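Side-chain contacts in ureidoglycolate hydrolase (Arabidopsis thaliana, PDB 4PXE), which hydrolyses (S)-ureidoglycolate to glyoxylate, carbon dioxide and ammonium in purine breakdown, working as a homodimer with two manganese ions per subunit: residues A[53-58]-A[63-68]; A[59-64]-A[113-118]; A[236-241]-A[327-332]; A[261-266]-A[319-324]; A[307-312]-A[371-376]. All blocks are in the same frame, centred on the assembly; numbering follows the deposited sequence.

Two pairs of contacts lie on opposite sides of the chain's centre, contacts 1 and 2 against 3 and 4, and contact 5 carries the glyoxylate. Contacts 1 and 2 share Leu63 and helix 45-60, with centres about 10 Å apart, in the domain that carries the manganese ligands; the Met58 side chain is about 11 Å from that of His92, which binds the catalytic manganese. Contacts 3 and 4, centres about 11 Å apart, lie in the region involved in dimerization and are joined by a salt bridge, Arg332 NE to Glu262 OE1, 3.0 Å. The centres of contacts 1 and 3 are about 49 Å apart. Contact 5's nearest atoms lie about 5 Å from contact 4 and about 20 Å from contact 1.

Contact 1. Residues A[53-58]-A[63-68]; sequences YVKNLM and LTVRED
Lys55 and Glu67 meet through a salt bridge, NZ to OE2 at 3.0 Å, that ties a helix to the strand following it. The ammonium comes in from above the carboxylate plane, 48° out of it. A bend in the lysine chain at chi3 (-76°) turns its end toward the acid, while its CG touches Val65 CG1; the lysine crosses both the acid and the valine at about a right angle. The other branch of that valine, CG2, packs on Met58 CB at 3.8 Å, and Leu63 CD1 touches the same CB from 4.1 Å. At the turn itself, Leu63 N donates to Met58 O at 3.1 Å, five residues back; this is the longer (6→1) bond of the Schellman motif that ends helix 45-60 at Gly62. In a second shell, Tyr183 OH is hydrogen-bonded to Glu67 OE1, so both carboxylate oxygens have partners and the acid is held from two directions. With an alanine at Lys55, Glu67 OE2 would probably lose its ionic mate and the CG1 branch of Val65 would lose part of its cover. The segments 53-58 and 64-67 run roughly antiparallel, 149° between their directions, with axes 9.1 Å apart. Ile73 of strand 73-77 touches both Lys55 and Glu67, and Ile112 of helix 105-120 packs against Met58.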
# COMPACT_ATOMS: atom_id res chain seq x y z
N TYR A 53 6.48 -30.63 -1.47
CA TYR A 53 6.65 -31.14 -2.82
C TYR A 53 8.12 -31.46 -3.07
O TYR A 53 8.45 -32.54 -3.56
CB TYR A 53 6.14 -30.09 -3.82
CG TYR A 53 6.20 -30.52 -5.28
CD1 TYR A 53 7.36 -30.34 -6.02
CD2 TYR A 53 5.09 -31.06 -5.91
CE1 TYR A 53 7.42 -30.71 -7.36
CE2 TYR A 53 5.14 -31.43 -7.25
CZ TYR A 53 6.31 -31.26 -7.96
OH TYR A 53 6.36 -31.62 -9.29
N VAL A 54 9.01 -30.55 -2.68
CA VAL A 54 10.44 -30.75 -2.85
C VAL A 54 10.99 -31.90 -1.98
O VAL A 54 11.77 -32.73 -2.45
CB VAL A 54 11.23 -29.44 -2.59
CG1 VAL A 54 12.72 -29.72 -2.57
CG2 VAL A 54 10.91 -28.41 -3.67
N LYS A 55 10.58 -31.94 -0.72
CA LYS A 55 11.01 -33.02 0.17
C LYS A 55 10.59 -34.39 -0.37
O LYS A 55 11.34 -35.36 -0.26
CB LYS A 55 10.51 -32.79 1.60
CG LYS A 55 11.36 -31.76 2.35
CD LYS A 55 10.90 -31.54 3.80
CE LYS A 55 9.64 -30.70 3.87
NZ LYS A 55 9.16 -30.54 5.29
N ASN A 56 9.40 -34.47 -0.96
CA ASN A 56 8.92 -35.70 -1.58
C ASN A 56 9.84 -36.12 -2.73
O ASN A 56 10.24 -37.29 -2.83
CB ASN A 56 7.47 -35.54 -2.05
CG ASN A 56 6.93 -36.80 -2.70
OD1 ASN A 56 6.66 -36.82 -3.90
ND2 ASN A 56 6.76 -37.85 -1.90
N LEU A 57 10.20 -35.17 -3.58
CA LEU A 57 11.14 -35.47 -4.67
C LEU A 57 12.52 -35.90 -4.16
O LEU A 57 13.13 -36.80 -4.73
CB LEU A 57 11.28 -34.27 -5.61
CG LEU A 57 10.04 -33.89 -6.42
CD1 LEU A 57 10.37 -32.75 -7.36
CD2 LEU A 57 9.55 -35.10 -7.21
N MET A 58 13.00 -35.27 -3.10
CA MET A 58 14.29 -35.65 -2.53
C MET A 58 14.25 -37.09 -2.02
O MET A 58 15.18 -37.86 -2.24
CB MET A 58 14.67 -34.72 -1.38
CG MET A 58 15.10 -33.32 -1.81
SD MET A 58 15.63 -32.40 -0.35
CE MET A 58 16.26 -30.88 -1.10
N LEU A 63 17.50 -39.64 -1.27
CA LEU A 63 18.37 -38.79 -0.46
C LEU A 63 17.99 -38.83 1.02
O LEU A 63 16.81 -38.95 1.36
CB LEU A 63 18.30 -37.34 -0.96
CG LEU A 63 18.65 -37.12 -2.43
CD1 LEU A 63 18.37 -35.68 -2.84
CD2 LEU A 63 20.11 -37.44 -2.65
N THR A 64 18.99 -38.74 1.88
CA THR A 64 18.74 -38.54 3.31
C THR A 64 18.29 -37.10 3.53
O THR A 64 19.05 -36.16 3.26
CB THR A 64 20.02 -38.79 4.12
OG1 THR A 64 20.50 -40.11 3.86
CG2 THR A 64 19.73 -38.64 5.61
N VAL A 65 17.08 -36.93 4.03
CA VAL A 65 16.47 -35.60 4.15
C VAL A 65 16.45 -35.10 5.60
O VAL A 65 15.97 -35.79 6.50
CB VAL A 65 15.03 -35.58 3.59
CG1 VAL A 65 14.45 -34.16 3.63
CG2 VAL A 65 15.00 -36.14 2.16
N ARG A 66 16.97 -33.90 5.81
CA ARG A 66 16.92 -33.29 7.14
C ARG A 66 16.65 -31.80 7.03
O ARG A 66 16.83 -31.21 5.96
CB ARG A 66 18.23 -33.51 7.89
CG ARG A 66 19.45 -33.05 7.15
CD ARG A 66 20.71 -33.20 7.99
NE ARG A 66 21.08 -31.92 8.57
CZ ARG A 66 22.00 -31.11 8.06
NH1 ARG A 66 22.67 -31.47 6.96
NH2 ARG A 66 22.26 -29.96 8.65
N GLU A 67 16.20 -31.21 8.12
CA GLU A 67 15.93 -29.78 8.19
C GLU A 67 16.56 -29.18 9.42
O GLU A 67 16.64 -29.83 10.47
CB GLU A 67 14.43 -29.51 8.23
CG GLU A 67 13.68 -29.96 7.01
CD GLU A 67 12.23 -29.53 7.05
OE1 GLU A 67 11.94 -28.34 6.79
OE2 GLU A 67 11.37 -30.38 7.34
N ASP A 68 17.00 -27.93 9.32
CA ASP A 68 17.54 -27.25 10.49
C ASP A 68 16.49 -26.37 11.16
O ASP A 68 15.31 -26.40 10.79
CB ASP A 68 18.85 -26.49 10.17
CG ASP A 68 18.65 -25.30 9.23
OD1 ASP A 68 17.51 -24.82 9.08
OD2 ASP A 68 19.67 -24.84 8.65

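Contact 2. Residues A[59-64]-A[113-118]; sequences ALAGLT and EAINVL
Ile115 sends CG2 toward Leu63 because its chi1 of -68° sets that methyl anti to the backbone N, and it meets Leu63 CD2 at 4.0 Å. At the next residue of the helix, chi1 of -71° in Asn116 carries its amide alongside Ala61, with OD1 3.4 Å from Ala61 CB. The amide nitrogen stands farther from that methyl, at 4.0 Å. Ile115 CG2 also comes to within 4.5 Å of Ala61 CB, so this branch lies close to Leu63 and, more loosely, to Ala61. The turn is a Schellman motif: Gly62 takes a positive phi of 76°, and its N makes the shorter bond, to Ala59 O at 2.9 Å, the second being that from Leu63 N in contact 1. Ala61 and Leu63, before and after this glycine, both point toward helix 105-120. Ile131 of strand 129-133 and Trp77 of strand 73-77 pack on both Leu63 and Ile115, extending the apolar cluster toward the strands. Lys119 NZ is hydrogen-bonded to Ala61 O, a polar tie next to the apolar patch. Between the two segments themselves the chemistry is methyl against methyl and methyl against amide oxygen, which implies cohesion by close fit and burial rather than by directed bonds.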
# COMPACT_ATOMS: atom_id res chain seq x y z
N ALA A 59 13.16 -37.44 -1.35
CA ALA A 59 13.00 -38.80 -0.83
C ALA A 59 12.90 -39.80 -1.97
O ALA A 59 13.49 -40.89 -1.90
CB ALA A 59 11.78 -38.88 0.07
N LEU A 60 12.17 -39.44 -3.03
CA LEU A 60 12.05 -40.33 -4.19
C LEU A 60 13.39 -40.56 -4.86
O LEU A 60 13.62 -41.62 -5.44
CB LEU A 60 11.05 -39.77 -5.20
CG LEU A 60 9.57 -39.82 -4.80
CD1 LEU A 60 8.72 -38.99 -5.77
CD2 LEU A 60 9.08 -41.26 -4.74
N ALA A 61 14.29 -39.58 -4.77
CA ALA A 61 15.63 -39.68 -5.32
C ALA A 61 16.59 -40.43 -4.38
O ALA A 61 17.78 -40.53 -4.65
CB ALA A 61 16.18 -38.29 -5.62
N GLY A 62 16.05 -40.95 -3.27
CA GLY A 62 16.85 -41.73 -2.33
C GLY A 62 17.78 -40.93 -1.43
O GLY A 62 18.75 -41.47 -0.89
N LEU A 63 17.50 -39.64 -1.27
CA LEU A 63 18.37 -38.79 -0.46
C LEU A 63 17.99 -38.83 1.02
O LEU A 63 16.81 -38.95 1.36
CB LEU A 63 18.30 -37.34 -0.96
CG LEU A 63 18.65 -37.12 -2.43
CD1 LEU A 63 18.37 -35.68 -2.84
CD2 LEU A 63 20.11 -37.44 -2.65
N THR A 64 18.99 -38.74 1.88
CA THR A 64 18.74 -38.54 3.31
C THR A 64 18.29 -37.10 3.53
O THR A 64 19.05 -36.16 3.26
CB THR A 64 20.02 -38.79 4.12
OG1 THR A 64 20.50 -40.11 3.86
CG2 THR A 64 19.73 -38.64 5.61
N GLU A 113 17.17 -33.31 -10.14
CA GLU A 113 17.31 -33.99 -11.42
C GLU A 113 18.76 -34.38 -11.69
O GLU A 113 19.02 -35.44 -12.24
CB GLU A 113 16.74 -33.15 -12.58
CG GLU A 113 16.88 -33.78 -13.97
CD GLU A 113 16.08 -35.08 -14.16
OE1 GLU A 113 15.22 -35.42 -13.31
OE2 GLU A 113 16.31 -35.77 -15.18
N ALA A 114 19.71 -33.55 -11.27
CA ALA A 114 21.12 -33.89 -11.41
C ALA A 114 21.50 -35.16 -10.64
O ALA A 114 22.27 -35.99 -11.14
CB ALA A 114 21.99 -32.72 -10.95
N ILE A 115 20.94 -35.32 -9.44
CA ILE A 115 21.15 -36.54 -8.67
C ILE A 115 20.59 -37.74 -9.42
O ILE A 115 21.25 -38.77 -9.56
CB ILE A 115 20.48 -36.45 -7.28
CG1 ILE A 115 21.20 -35.42 -6.41
CG2 ILE A 115 20.50 -37.80 -6.59
CD1 ILE A 115 22.63 -35.72 -6.16
N ASN A 116 19.37 -37.61 -9.90
CA ASN A 116 18.73 -38.68 -10.66
C ASN A 116 19.48 -39.04 -11.94
O ASN A 116 19.61 -40.23 -12.28
CB ASN A 116 17.26 -38.34 -10.91
CG ASN A 116 16.42 -38.41 -9.64
OD1 ASN A 116 16.63 -39.30 -8.80
ND2 ASN A 116 15.49 -37.49 -9.48
N VAL A 117 20.00 -38.03 -12.62
CA VAL A 117 20.83 -38.22 -13.81
C VAL A 117 22.08 -39.04 -13.47
O VAL A 117 22.41 -40.02 -14.17
CB VAL A 117 21.26 -36.85 -14.40
CG1 VAL A 117 22.45 -37.00 -15.36
CG2 VAL A 117 20.08 -36.15 -15.09
N LEU A 118 22.77 -38.67 -12.40
CA LEU A 118 23.98 -39.37 -11.98
C LEU A 118 23.68 -40.81 -11.56
O LEU A 118 24.44 -41.74 -11.87
CB LEU A 118 24.65 -38.62 -10.83
CG LEU A 118 25.39 -37.35 -11.25
CD1 LEU A 118 25.89 -36.61 -10.01
CD2 LEU A 118 26.53 -37.66 -12.21

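Contact 3. Residues A[236-241]-A[327-332]; sequences VEFEGN and TIAKKR
Phe238, on an extended strand (phi -115°, psi 144°), faces one turn of helix 311-332, its CA 7.3 Å from that of Ala329. The contact is small and wholly apolar, carried by the far end of one ring. With CG beside the backbone N (chi1 -66°), the phenyl group reaches across from the strand and brings CE1 and CZ up to the helix. Ala329 CB comes to the ring edge, near its plane, at 4.1 Å from Phe238 CE1. Next to it, Ile328 CG2 approaches obliquely and lies 4.3 Å from Phe238 CZ. Two methyl groups from consecutive helical residues thus receive two adjacent ring carbons, an example of how a sheet and a covering helix can be joined through a single large side chain. Both segments lie in the region involved in dimerization, and Arg332 of this helix forms a salt bridge with Glu268 of the second subunit. Further round, Ala259 of helix 256-272, Val334 in the loop after the helix, and Ser300 and Leu302 of strand 295-308 also pack on Phe238. The strand itself, 222-239, lies between strands 295-308 and 335-344, bonded through its backbone to Ser300 on one and to Lys335 and Ser337 on the other.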
# COMPACT_ATOMS: atom_id res chain seq x y z
N VAL A 236 13.68 3.76 4.64
CA VAL A 236 13.61 5.17 4.98
C VAL A 236 12.18 5.56 5.29
O VAL A 236 11.25 5.15 4.59
CB VAL A 236 14.13 6.05 3.81
CG1 VAL A 236 14.12 7.52 4.19
CG2 VAL A 236 15.54 5.61 3.41
N GLU A 237 12.00 6.32 6.36
CA GLU A 237 10.69 6.88 6.67
C GLU A 237 10.77 8.37 6.94
O GLU A 237 11.70 8.86 7.58
CB GLU A 237 10.03 6.16 7.85
CG GLU A 237 9.79 4.68 7.58
CD GLU A 237 8.85 4.03 8.57
OE1 GLU A 237 8.64 4.59 9.67
OE2 GLU A 237 8.31 2.95 8.24
N PHE A 238 9.77 9.09 6.43
CA PHE A 238 9.59 10.51 6.72
C PHE A 238 8.29 10.69 7.49
O PHE A 238 7.32 9.98 7.23
CB PHE A 238 9.49 11.32 5.43
CG PHE A 238 10.75 11.34 4.60
CD1 PHE A 238 11.81 12.16 4.95
CD2 PHE A 238 10.83 10.59 3.44
CE1 PHE A 238 12.95 12.21 4.17
CE2 PHE A 238 11.96 10.64 2.65
CZ PHE A 238 13.02 11.45 3.01
N GLU A 239 8.28 11.63 8.44
CA GLU A 239 7.05 11.95 9.17
C GLU A 239 6.71 13.43 9.10
O GLU A 239 7.58 14.29 9.26
CB GLU A 239 7.16 11.52 10.65
CG GLU A 239 7.08 10.02 10.87
CD GLU A 239 7.34 9.61 12.31
OE1 GLU A 239 7.81 10.45 13.09
OE2 GLU A 239 7.09 8.43 12.65
N GLY A 240 5.43 13.73 8.85
CA GLY A 240 4.93 15.10 8.84
C GLY A 240 3.64 15.18 9.65
O GLY A 240 3.26 14.22 10.31
N ASN A 241 2.98 16.33 9.60
CA ASN A 241 1.81 16.55 10.45
C ASN A 241 0.51 15.98 9.89
O ASN A 241 -0.44 15.74 10.63
CB ASN A 241 1.63 18.04 10.72
CG ASN A 241 2.76 18.61 11.53
OD1 ASN A 241 3.22 18.02 12.50
ND2 ASN A 241 3.24 19.78 11.12
N THR A 327 18.79 16.35 3.43
CA THR A 327 18.52 17.61 2.76
C THR A 327 17.03 17.77 2.47
O THR A 327 16.44 18.82 2.71
CB THR A 327 19.32 17.72 1.45
OG1 THR A 327 20.72 17.72 1.76
CG2 THR A 327 18.98 19.00 0.71
N ILE A 328 16.42 16.71 1.95
CA ILE A 328 14.99 16.70 1.66
C ILE A 328 14.16 16.88 2.94
O ILE A 328 13.20 17.65 2.95
CB ILE A 328 14.60 15.40 0.93
CG1 ILE A 328 15.18 15.41 -0.48
CG2 ILE A 328 13.08 15.23 0.88
CD1 ILE A 328 15.23 14.04 -1.14
N ALA A 329 14.53 16.18 4.01
CA ALA A 329 13.80 16.31 5.27
C ALA A 329 13.81 17.75 5.77
O ALA A 329 12.78 18.29 6.17
CB ALA A 329 14.35 15.37 6.32
N LYS A 330 14.98 18.40 5.71
CA LYS A 330 15.09 19.79 6.14
C LYS A 330 14.27 20.73 5.27
O LYS A 330 13.58 21.62 5.78
CB LYS A 330 16.56 20.22 6.17
CG LYS A 330 17.38 19.57 7.27
CD LYS A 330 18.77 20.21 7.37
CE LYS A 330 19.59 19.64 8.52
NZ LYS A 330 20.11 18.27 8.22
N LYS A 331 14.33 20.55 3.95
CA LYS A 331 13.62 21.42 3.02
C LYS A 331 12.10 21.25 3.14
O LYS A 331 11.35 22.23 3.10
CB LYS A 331 14.09 21.18 1.58
CG LYS A 331 13.32 22.02 0.57
CD LYS A 331 14.06 22.15 -0.74
CE LYS A 331 13.39 23.19 -1.63
NZ LYS A 331 13.10 24.44 -0.87
N ARG A 332 11.66 20.01 3.28
CA ARG A 332 10.23 19.72 3.39
C ARG A 332 9.69 19.97 4.79
O ARG A 332 8.48 19.96 5.00
CB ARG A 332 9.95 18.28 2.99
CG ARG A 332 9.99 18.04 1.49
CD ARG A 332 8.69 18.48 0.84
NE ARG A 332 8.82 18.54 -0.62
CZ ARG A 332 7.94 19.13 -1.41
NH1 ARG A 332 6.88 19.73 -0.88
NH2 ARG A 332 8.14 19.16 -2.72

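Contact 4. Residues A[261-266]-A[319-324]; sequences AELALA and KKIQES
Two nearly antiparallel helices, 256-272 and 311-332, lie side by side over the sheet of the domain involved in dimerization, an alpha/beta arrangement as in the smaller domain of M20-family enzymes. Their short segments run 156° apart with axes 9.9 Å from each other, the interval filled by a leucine and an isoleucine at one end and by an alanine and a serine at the other. Leu263 does most of the reaching. Its CG is anti to the backbone N (chi1 -173°), which swings CD1 across to the second helix. There the methyl meets three groups: Ile321 O at 3.9 Å, Ile321 CG2 at 4.2 Å, and Ser324 CB, also at 4.2 Å. One leucine branch therefore rests partly on the helix backbone and partly on two side chains a turn apart. On the sheet side of the helices, Val236 and Phe238 of strand 222-239 take up Leu263, while Leu234 of the same strand packs on Ile321, so this pair of side chains also joins the helices to the sheet. On another side, helix 256-272 meets its counterpart: Ala261 and Leu265 pack on Ala261 and Leu265 of the second subunit. The hydroxyl of Ser324 is hydrogen-bonded to His270 NE2, a residue of the first helix one turn beyond Ala266. Beside that tie the CA atoms of Ala266 and Ser324 are the nearest pair, 6.8 Å apart, and Ala266 CB meets Ser324 CB at 3.9 Å.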
# COMPACT_ATOMS: atom_id res chain seq x y z
N ALA A 261 8.78 11.16 -2.76
CA ALA A 261 8.92 11.31 -4.21
C ALA A 261 10.28 11.90 -4.57
O ALA A 261 10.97 11.43 -5.49
CB ALA A 261 7.80 12.17 -4.76
N GLU A 262 10.68 12.92 -3.82
CA GLU A 262 11.97 13.56 -4.04
C GLU A 262 13.12 12.62 -3.76
O GLU A 262 14.12 12.62 -4.49
CB GLU A 262 12.09 14.85 -3.21
CG GLU A 262 11.16 15.92 -3.73
CD GLU A 262 11.07 17.15 -2.85
OE1 GLU A 262 11.16 17.02 -1.61
OE2 GLU A 262 10.88 18.25 -3.41
N LEU A 263 12.99 11.79 -2.72
CA LEU A 263 14.06 10.85 -2.41
C LEU A 263 14.18 9.79 -3.49
O LEU A 263 15.29 9.43 -3.87
CB LEU A 263 13.90 10.21 -1.02
CG LEU A 263 15.09 9.34 -0.57
CD1 LEU A 263 16.42 10.12 -0.57
CD2 LEU A 263 14.83 8.72 0.78
N ALA A 264 13.06 9.30 -4.01
CA ALA A 264 13.11 8.28 -5.07
C ALA A 264 13.83 8.83 -6.29
O ALA A 264 14.63 8.11 -6.91
CB ALA A 264 11.71 7.82 -5.44
N LEU A 265 13.57 10.08 -6.64
CA LEU A 265 14.23 10.71 -7.78
C LEU A 265 15.71 10.96 -7.48
O LEU A 265 16.56 10.87 -8.38
CB LEU A 265 13.51 12.00 -8.19
CG LEU A 265 12.15 11.69 -8.84
CD1 LEU A 265 11.19 12.87 -8.77
CD2 LEU A 265 12.33 11.24 -10.28
N ALA A 266 16.05 11.22 -6.21
CA ALA A 266 17.46 11.38 -5.84
C ALA A 266 18.23 10.07 -5.96
O ALA A 266 19.40 10.07 -6.36
CB ALA A 266 17.60 11.97 -4.43
N LYS A 319 25.99 6.71 0.57
CA LYS A 319 26.29 7.96 1.28
C LYS A 319 25.51 9.14 0.71
O LYS A 319 24.98 9.97 1.47
CB LYS A 319 27.80 8.25 1.24
CG LYS A 319 28.66 7.15 1.84
CD LYS A 319 30.08 7.63 2.08
CE LYS A 319 31.05 6.46 2.26
NZ LYS A 319 31.51 5.93 0.94
N LYS A 320 25.44 9.23 -0.61
CA LYS A 320 24.72 10.32 -1.26
C LYS A 320 23.22 10.22 -0.97
O LYS A 320 22.57 11.24 -0.77
CB LYS A 320 24.94 10.33 -2.77
CG LYS A 320 26.37 10.67 -3.22
CD LYS A 320 26.46 10.58 -4.73
CE LYS A 320 27.78 11.11 -5.27
NZ LYS A 320 27.77 10.98 -6.75
N ILE A 321 22.69 9.01 -0.94
CA ILE A 321 21.27 8.84 -0.61
C ILE A 321 20.97 9.34 0.81
O ILE A 321 19.97 10.02 1.04
CB ILE A 321 20.80 7.39 -0.80
CG1 ILE A 321 20.81 7.04 -2.30
CG2 ILE A 321 19.40 7.18 -0.21
CD1 ILE A 321 20.67 5.56 -2.58
N GLN A 322 21.86 9.03 1.76
CA GLN A 322 21.66 9.49 3.13
C GLN A 322 21.74 11.01 3.22
O GLN A 322 20.94 11.65 3.92
CB GLN A 322 22.64 8.85 4.10
CG GLN A 322 22.30 9.17 5.55
CD GLN A 322 22.93 8.22 6.54
OE1 GLN A 322 23.71 7.33 6.17
NE2 GLN A 322 22.60 8.39 7.82
N GLU A 323 22.70 11.60 2.50
CA GLU A 323 22.80 13.06 2.42
C GLU A 323 21.53 13.68 1.86
O GLU A 323 20.99 14.65 2.41
CB GLU A 323 24.03 13.48 1.61
CG GLU A 323 25.35 13.17 2.32
CD GLU A 323 26.58 13.34 1.43
OE1 GLU A 323 26.43 13.56 0.21
OE2 GLU A 323 27.70 13.24 1.97
N SER A 324 21.02 13.12 0.76
CA SER A 324 19.79 13.62 0.16
C SER A 324 18.58 13.47 1.07
O SER A 324 17.73 14.37 1.10
CB SER A 324 19.53 12.94 -1.19
OG SER A 324 20.41 13.45 -2.18

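Contact 5. Residues A[307-312]-A[371-376]; sequences RDIDEA and MMISRA. With GLV (glyoxylic acid), chain E.
Arg307 lies edge-on against the backbone of Ala376 while gripping a bound glyoxylate with two separate nitrogens. NH1 donates to GLV O2 at 2.8 Å and NH2 to GLV O3 at 2.7 Å, the N-H...O angles being 161° and 165°. This paired, nearly straight grip matches the two ends of a guanidinium to the two oxygens of a carboxylate. The arginine chain runs extended from CG to NE, carrying the charged group out to the ligand, and NH1 ends 3.5 Å from Ala376 CA. Ala376 CB also touches the ligand, 3.5 Å from GLV O2. Behind the ligand-binding nitrogens, Asp305 OD1 forms a salt bridge with Arg307 NE, probably helping to fix the rotation of the guanidinium. A leucine in place of Arg307 would probably leave the glyoxylate carboxylate without the two guanidinium donors and Asp305 without its charged mate. The site lies where the two domains of this M20-family amidohydrolase meet: Arg307 is at the end of strand 295-308, and Ala376 follows strand 369-374. Tyr377 N and, from the second subunit, Asn294 ND2 are also hydrogen-bonded to the ligand. Farther from the pocket, Ile309 and Ile373 reach toward each other tip to tip, Ile309 CG1 to Ile373 CD1 at 4.0 Å. Ile309 itself sits inside an Asx turn, Asp308 OD1 accepting from Asp310 N at 3.0 Å, and Asp310 then serves as N-cap of helix 311-332 through OD1 to Arg313 N.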
# COMPACT_ATOMS: atom_id res chain seq x y z
N ARG A 307 23.02 -1.52 -5.88
CA ARG A 307 24.11 -2.49 -6.06
C ARG A 307 25.12 -2.00 -7.07
O ARG A 307 24.84 -1.13 -7.89
CB ARG A 307 23.58 -3.86 -6.56
CG ARG A 307 22.18 -4.22 -6.05
CD ARG A 307 21.71 -5.54 -6.61
NE ARG A 307 20.29 -5.70 -6.31
CZ ARG A 307 19.62 -6.84 -6.45
NH1 ARG A 307 20.24 -7.93 -6.91
NH2 ARG A 307 18.33 -6.90 -6.15
N ASP A 308 26.32 -2.59 -7.01
CA ASP A 308 27.35 -2.38 -8.03
C ASP A 308 28.33 -3.55 -7.90
O ASP A 308 28.48 -4.12 -6.82
CB ASP A 308 28.08 -1.05 -7.79
CG ASP A 308 28.82 -0.53 -9.03
OD1 ASP A 308 29.41 -1.33 -9.79
OD2 ASP A 308 28.82 0.71 -9.23
N ILE A 309 29.01 -3.89 -8.98
CA ILE A 309 30.08 -4.87 -8.90
C ILE A 309 31.24 -4.27 -8.11
O ILE A 309 31.96 -4.98 -7.41
CB ILE A 309 30.52 -5.37 -10.30
CG1 ILE A 309 31.56 -6.50 -10.18
CG2 ILE A 309 31.07 -4.22 -11.14
CD1 ILE A 309 31.10 -7.69 -9.34
N ASP A 310 31.38 -2.94 -8.19
CA ASP A 310 32.39 -2.21 -7.43
C ASP A 310 31.82 -1.72 -6.09
O ASP A 310 30.92 -0.87 -6.05
CB ASP A 310 32.90 -1.02 -8.24
CG ASP A 310 34.12 -0.38 -7.62
OD1 ASP A 310 33.95 0.47 -6.73
OD2 ASP A 310 35.25 -0.76 -8.00
N GLU A 311 32.35 -2.26 -5.00
CA GLU A 311 31.84 -1.98 -3.65
C GLU A 311 31.95 -0.50 -3.28
O GLU A 311 31.00 0.10 -2.76
CB GLU A 311 32.58 -2.85 -2.63
CG GLU A 311 31.98 -2.84 -1.23
CD GLU A 311 32.68 -3.83 -0.29
OE1 GLU A 311 33.68 -4.45 -0.72
OE2 GLU A 311 32.23 -3.98 0.86
N ALA A 312 33.09 0.11 -3.56
CA ALA A 312 33.29 1.52 -3.24
C ALA A 312 32.30 2.44 -3.97
O ALA A 312 31.77 3.39 -3.39
CB ALA A 312 34.74 1.94 -3.55
N MET A 371 32.75 -16.73 -19.38
CA MET A 371 32.88 -16.24 -18.01
C MET A 371 32.04 -14.99 -17.87
O MET A 371 32.05 -14.12 -18.75
CB MET A 371 34.34 -15.87 -17.74
CG MET A 371 35.32 -17.01 -17.93
SD MET A 371 35.04 -18.29 -16.71
CE MET A 371 36.31 -19.47 -17.18
N MET A 372 31.33 -14.86 -16.76
CA MET A 372 30.52 -13.66 -16.56
C MET A 372 30.24 -13.44 -15.09
O MET A 372 30.49 -14.31 -14.26
CB MET A 372 29.22 -13.73 -17.38
CG MET A 372 28.33 -14.91 -17.04
SD MET A 372 27.05 -15.29 -18.27
CE MET A 372 26.14 -13.76 -18.29
N ILE A 373 29.72 -12.26 -14.76
CA ILE A 373 29.40 -11.95 -13.37
C ILE A 373 27.89 -12.04 -13.15
O ILE A 373 27.11 -11.98 -14.09
CB ILE A 373 29.91 -10.56 -12.94
CG1 ILE A 373 29.05 -9.44 -13.57
CG2 ILE A 373 31.39 -10.41 -13.28
CD1 ILE A 373 28.94 -8.19 -12.71
N SER A 374 27.50 -12.21 -11.89
CA SER A 374 26.09 -12.12 -11.53
C SER A 374 25.78 -10.72 -11.03
O SER A 374 26.48 -10.18 -10.17
CB SER A 374 25.75 -13.15 -10.45
OG SER A 374 24.37 -13.08 -10.12
N ARG A 375 24.71 -10.14 -11.57
CA ARG A 375 24.21 -8.84 -11.11
C ARG A 375 23.25 -9.03 -9.94
O ARG A 375 23.28 -8.28 -8.95
CB ARG A 375 23.54 -8.09 -12.26
CG ARG A 375 24.47 -7.84 -13.45
CD ARG A 375 23.84 -6.87 -14.43
NE ARG A 375 24.66 -6.70 -15.63
CZ ARG A 375 25.75 -5.94 -15.70
NH1 ARG A 375 26.17 -5.27 -14.63
NH2 ARG A 375 26.42 -5.83 -16.84
N ALA A 376 22.38 -10.02 -10.07
CA ALA A 376 21.55 -10.47 -8.96
C ALA A 376 22.43 -11.00 -7.84
O ALA A 376 23.56 -11.43 -8.08
CB ALA A 376 20.59 -11.56 -9.44
C1 GLV E . 17.31 -11.63 -5.44
O1 GLV E . 18.20 -12.69 -5.55
C2 GLV E . 17.81 -10.36 -6.04
O2 GLV E . 18.95 -10.35 -6.61
O3 GLV E . 17.08 -9.32 -6.00